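Local coordinates for putative thiosulfate sulfurtransferase YOR285W (Saccharomyces cerevisiae, PDB 3D1P), which transfers sulfane sulfur from thiosulfate to glutathione, producing S-sulfanylglutathione in the hydrogen sulfide metabolism of yeast mitochondria, at residues Q108-A111 with S112-Y116; G124-N127 with D128-S131. All coordinates share one frame; numbering follows the deposited sequence. Where two conformers were deposited one is given.

Contact 1. Residues Q108-A111 with S112-Y116; sequences QKVA and SSHGY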
loop_
_atom_site.group_PDB
_atom_site.type_symbol
_atom_site.label_atom_id
_atom_site.label_comp_id
_atom_site.label_asym_id
_atom_site.label_seq_id
_atom_site.Cartn_x
_atom_site.Cartn_y
_atom_site.Cartn_z
ATOM N N GLN A 108 -7.494 2.904 -1.514
ATOM C CA GLN A 108 -7.092 4.307 -1.614
ATOM C C GLN A 108 -8.302 5.207 -1.406
ATOM O O GLN A 108 -8.199 6.244 -0.742
ATOM C CB GLN A 108 -6.418 4.586 -2.963
ATOM C CG GLN A 108 -5.891 5.994 -3.114
ATOM C CD GLN A 108 -6.913 7.081 -3.535
ATOM O OE1 GLN A 108 -6.703 8.296 -3.234
ATOM N NE2 GLN A 108 -7.975 6.704 -4.170
ATOM N N LYS A 109 -9.438 4.833 -1.957
ATOM C CA LYS A 109 -10.650 5.639 -1.806
ATOM C C LYS A 109 -11.109 5.672 -0.366
ATOM O O LYS A 109 -11.576 6.716 0.126
ATOM C CB LYS A 109 -11.751 5.112 -2.704
ATOM C CG LYS A 109 -11.539 5.473 -4.164
ATOM C CD LYS A 109 -12.500 4.813 -5.138
ATOM C CE LYS A 109 -12.329 5.386 -6.545
ATOM N NZ LYS A 109 -12.937 4.609 -7.671
ATOM N N VAL A 110 -11.022 4.534 0.341
ATOM C CA VAL A 110 -11.374 4.529 1.758
ATOM C C VAL A 110 -10.463 5.489 2.518
ATOM O O VAL A 110 -10.919 6.320 3.295
ATOM C CB VAL A 110 -11.302 3.108 2.360
ATOM C CG1 VAL A 110 -11.613 3.161 3.860
ATOM C CG2 VAL A 110 -12.248 2.155 1.639
ATOM N N ALA A 111 -9.158 5.370 2.307
ATOM C CA ALA A 111 -8.236 6.213 3.057
ATOM C C ALA A 111 -8.442 7.705 2.761
ATOM O O ALA A 111 -8.490 8.533 3.666
ATOM C CB ALA A 111 -6.774 5.789 2.746
ATOM N N SER A 112 -8.567 8.032 1.483
ATOM C CA SER A 112 -8.665 9.430 1.090
ATOM C C SER A 112 -9.957 10.067 1.609
ATOM O O SER A 112 -9.977 11.262 1.835
ATOM C CB SER A 112 -8.520 9.596 -0.430
ATOM O OG SER A 112 -9.601 8.985 -1.116
ATOM N N SER A 113 -11.003 9.263 1.824
ATOM C CA SER A 113 -12.291 9.670 2.387
ATOM C C SER A 113 -12.304 9.695 3.913
ATOM O O SER A 113 -13.312 10.086 4.504
ATOM C CB SER A 113 -13.380 8.675 1.945
ATOM O OG SER A 113 -13.640 8.767 0.558
ATOM N N HIS A 114 -11.246 9.203 4.546
ATOM C CA HIS A 114 -11.155 9.097 5.990
ATOM C C HIS A 114 -9.878 9.685 6.541
ATOM O O HIS A 114 -9.255 9.152 7.450
ATOM C CB HIS A 114 -11.374 7.644 6.471
ATOM C CG HIS A 114 -12.721 7.132 6.116
ATOM N ND1 HIS A 114 -13.851 7.122 6.901
ATOM C CD2 HIS A 114 -13.076 6.606 4.927
ATOM C CE1 HIS A 114 -14.841 6.588 6.194
ATOM N NE2 HIS A 114 -14.391 6.269 4.999
ATOM N N GLY A 115 -9.513 10.856 6.023
ATOM C CA GLY A 115 -8.506 11.658 6.672
ATOM C C GLY A 115 -7.091 11.572 6.166
ATOM O O GLY A 115 -6.210 12.251 6.725
ATOM N N TYR A 116 -6.855 10.806 5.090
ATOM C CA TYR A 116 -5.533 10.734 4.516
ATOM C C TYR A 116 -5.519 11.632 3.290
ATOM O O TYR A 116 -6.054 11.290 2.246
ATOM C CB TYR A 116 -5.174 9.298 4.098
ATOM C CG TYR A 116 -4.923 8.407 5.277
ATOM C CD1 TYR A 116 -3.641 8.254 5.765
ATOM C CD2 TYR A 116 -5.964 7.714 5.919
ATOM C CE1 TYR A 116 -3.355 7.428 6.859
ATOM C CE2 TYR A 116 -5.696 6.900 7.002
ATOM C CZ TYR A 116 -4.398 6.752 7.470
ATOM O OH TYR A 116 -4.168 5.894 8.529
#

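Contact 2. Residues G124-N127 with D128-S131; sequences GSMN and DWVS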
loop_
_atom_site.group_PDB
_atom_site.type_symbol
_atom_site.label_atom_id
_atom_site.label_comp_id
_atom_site.label_asym_id
_atom_site.label_seq_id
_atom_site.Cartn_x
_atom_site.Cartn_y
_atom_site.Cartn_z
ATOM N N GLY A 124 -0.032 -0.725 -11.303
ATOM C CA GLY A 124 0.409 -2.005 -11.778
ATOM C C GLY A 124 0.486 -3.062 -10.694
ATOM O O GLY A 124 0.347 -4.259 -10.956
ATOM N N SER A 125 0.721 -2.609 -9.460
ATOM C CA SER A 125 0.594 -3.440 -8.291
ATOM C C SER A 125 1.620 -4.584 -8.309
ATOM O O SER A 125 2.620 -4.530 -9.012
ATOM C CB SER A 125 -0.860 -3.881 -8.110
ATOM O OG SER A 125 -1.681 -2.768 -7.720
HETATM N N MSE A 126 1.405 -5.604 -7.456
HETATM C CA MSE A 126 2.439 -6.634 -7.349
HETATM C C MSE A 126 2.585 -7.452 -8.613
HETATM O O MSE A 126 3.663 -8.006 -8.864
HETATM C CB MSE A 126 2.215 -7.502 -6.108
HETATM C CG MSE A 126 2.471 -6.774 -4.813
HETATM SE SE MSE A 126 4.291 -6.142 -4.595
HETATM C CE MSE A 126 5.156 -7.862 -4.573
ATOM N N ASN A 127 1.550 -7.529 -9.466
ATOM C CA ASN A 127 1.730 -8.206 -10.737
ATOM C C ASN A 127 2.786 -7.470 -11.554
ATOM O O ASN A 127 3.652 -8.088 -12.174
ATOM C CB ASN A 127 0.415 -8.269 -11.529
ATOM C CG ASN A 127 -0.582 -9.232 -10.954
ATOM O OD1 ASN A 127 -0.396 -9.851 -9.905
ATOM N ND2 ASN A 127 -1.735 -9.332 -11.662
ATOM N N ASP A 128 2.697 -6.140 -11.578
ATOM C CA ASP A 128 3.678 -5.327 -12.273
ATOM C C ASP A 128 5.066 -5.483 -11.653
ATOM O O ASP A 128 6.078 -5.639 -12.360
ATOM C CB ASP A 128 3.210 -3.885 -12.262
ATOM C CG ASP A 128 4.170 -2.918 -12.939
ATOM O OD1 ASP A 128 3.887 -2.526 -14.095
ATOM O OD2 ASP A 128 5.167 -2.544 -12.291
ATOM N N TRP A 129 5.126 -5.462 -10.330
ATOM C CA TRP A 129 6.397 -5.552 -9.631
ATOM C C TRP A 129 7.115 -6.842 -10.023
ATOM O O TRP A 129 8.287 -6.839 -10.438
ATOM C CB TRP A 129 6.151 -5.476 -8.125
ATOM C CG TRP A 129 7.399 -5.443 -7.284
ATOM C CD1 TRP A 129 7.881 -6.451 -6.514
ATOM C CD2 TRP A 129 8.257 -4.300 -7.045
ATOM N NE1 TRP A 129 8.991 -6.027 -5.815
ATOM C CE2 TRP A 129 9.240 -4.716 -6.128
ATOM C CE3 TRP A 129 8.275 -2.970 -7.503
ATOM C CZ2 TRP A 129 10.256 -3.851 -5.687
ATOM C CZ3 TRP A 129 9.277 -2.128 -7.086
ATOM C CH2 TRP A 129 10.254 -2.581 -6.177
ATOM N N VAL A 130 6.410 -7.969 -9.903
ATOM C CA VAL A 130 7.004 -9.259 -10.213
ATOM C C VAL A 130 7.259 -9.390 -11.716
ATOM O O VAL A 130 8.288 -9.951 -12.132
ATOM C CB VAL A 130 6.134 -10.387 -9.669
ATOM C CG1 VAL A 130 6.578 -11.770 -10.168
ATOM C CG2 VAL A 130 6.134 -10.323 -8.152
ATOM N N SER A 131 6.391 -8.888 -12.578
ATOM C CA SER A 131 6.613 -8.950 -14.013
ATOM C C SER A 131 7.946 -8.337 -14.409
ATOM O O SER A 131 8.593 -8.806 -15.347
ATOM C CB SER A 131 5.500 -8.209 -14.778
ATOM O OG SER A 131 4.282 -8.937 -14.765
#

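Contact 1. Residues Q108-A111 with S112-Y116
Tyr116 turns the edge of its ring to Ala111: the carbonyl O of Ala111 sits near the ring plane, and the methyl CB of Ala111 comes within 3.8 Å of Tyr116 CD2. Lys87, Ser90 and Leu94 also touch the Tyr116 side chain, while its OH is hydrogen-bonded to Pro88 O. The His114 ring lies further out, with CD2 3.9 Å from CG1 of Val110; these two side chains cross at a slant. Both contacts lie at the C-terminal end of helix 102-112. Ser112 N and Ser113 N keep the i to i-4 bonds to Gln108 O (2.9 Å) and Lys109 O; at His114 the donor reaches back only three residues, to Ala111 O, which takes two donors from opposite faces of its carbonyl plane. One is His114 N at 3.0 Å, well above the plane; the other is Tyr116 N at 3.1 Å, less far out of it. A buried residue's carbonyl is thus gripped twice where the helix runs out of partners. On another side of the turn, Gln108 has CG opposite its backbone N (chi1 -176°) and then bends at chi2 (-82°), which lays OE1 against Ser112 CB at 3.6 Å. That oxygen is hydrogen-bonded to Thr119 OG1, so the amide also reaches strand 119-121. Gly115 closes the turn with a left-handed backbone, phi 98°, a conformation glycine readily takes. The six-residue bond from Tyr116 back to Ala111, with glycine just before its donor, recalls a Schellman motif. The inner bond of that motif is missing, however, since Gly115 N stays 4.2 Å from Ser112 O. The arrangement is therefore a glycine-containing helix C terminus related to the Schellman motif, leading the chain toward the next parallel strand of the rhodanese domain.

Contact 2. Residues G124-N127 with D128-S131
Two side chains swing to the same side here: Trp129 sets CG opposite its backbone N (chi1 -175°), and the selenomethionine Met126 folds at chi2 (-62°) and again at chi3 (-64°), curling its tip back beside the indole. The side chains run alongside each other and point the same way. CE of Met126 comes 3.6 Å from CD1 of Trp129, and SE of Met126 is 4.6 Å from the centroid of the five-membered ring of Trp129, at a slant to it. This is a Met-aromatic contact, one turn apart along the helix. Beyond it, Trp129 meets the Phe27 ring and touches Met30 and Val34, so the indole packs helix 125-131 against helix 27-36. The helix starts beside the active-site loop of the rhodanese fold: backbone bonds join Met126 to Cys98, the persulfide-forming cysteine, and Asn127 to Ala99, while Ser125 OG bonds to Cys98 N and Tyr122 O. At this end Asp128 N reaches Gly124 O at 3.1 Å, from above the carbonyl plane. Asp128 CB packs 3.2 Å from the same Gly124 O. Asp128 OD2 is hydrogen-bonded to Tyr122 OH. The nearly straight bond from Val130 N to Met126 O, 2.9 Å long, carries the helix onward. One residue on, Asn127 O is shared by both donors of Ser131: its backbone N approaches one face of the carbonyl, and its OG, 2.8 Å from Asn127 O, approaches the other.

Coming from the N terminus, the chain passes helix 27-36 and strand 93-97 before the catalytic Cys98, then enters helix 102-112. Contact 1 closes the turn at the far end of that helix, so the chain can run into strand 119-121 of the parallel sheet. After this strand, contact 2 spans the short helix 125-131, back beside Cys98. The two follow in series, neither nesting nor crossing, on opposite sides of the chain's centre, with their own centres 23 Å apart and nearest atoms about 10 Å apart. Contact 1 ties its helix to strands 93-97 and 119-121; contact 2 joins the active-site loop to helix 27-36.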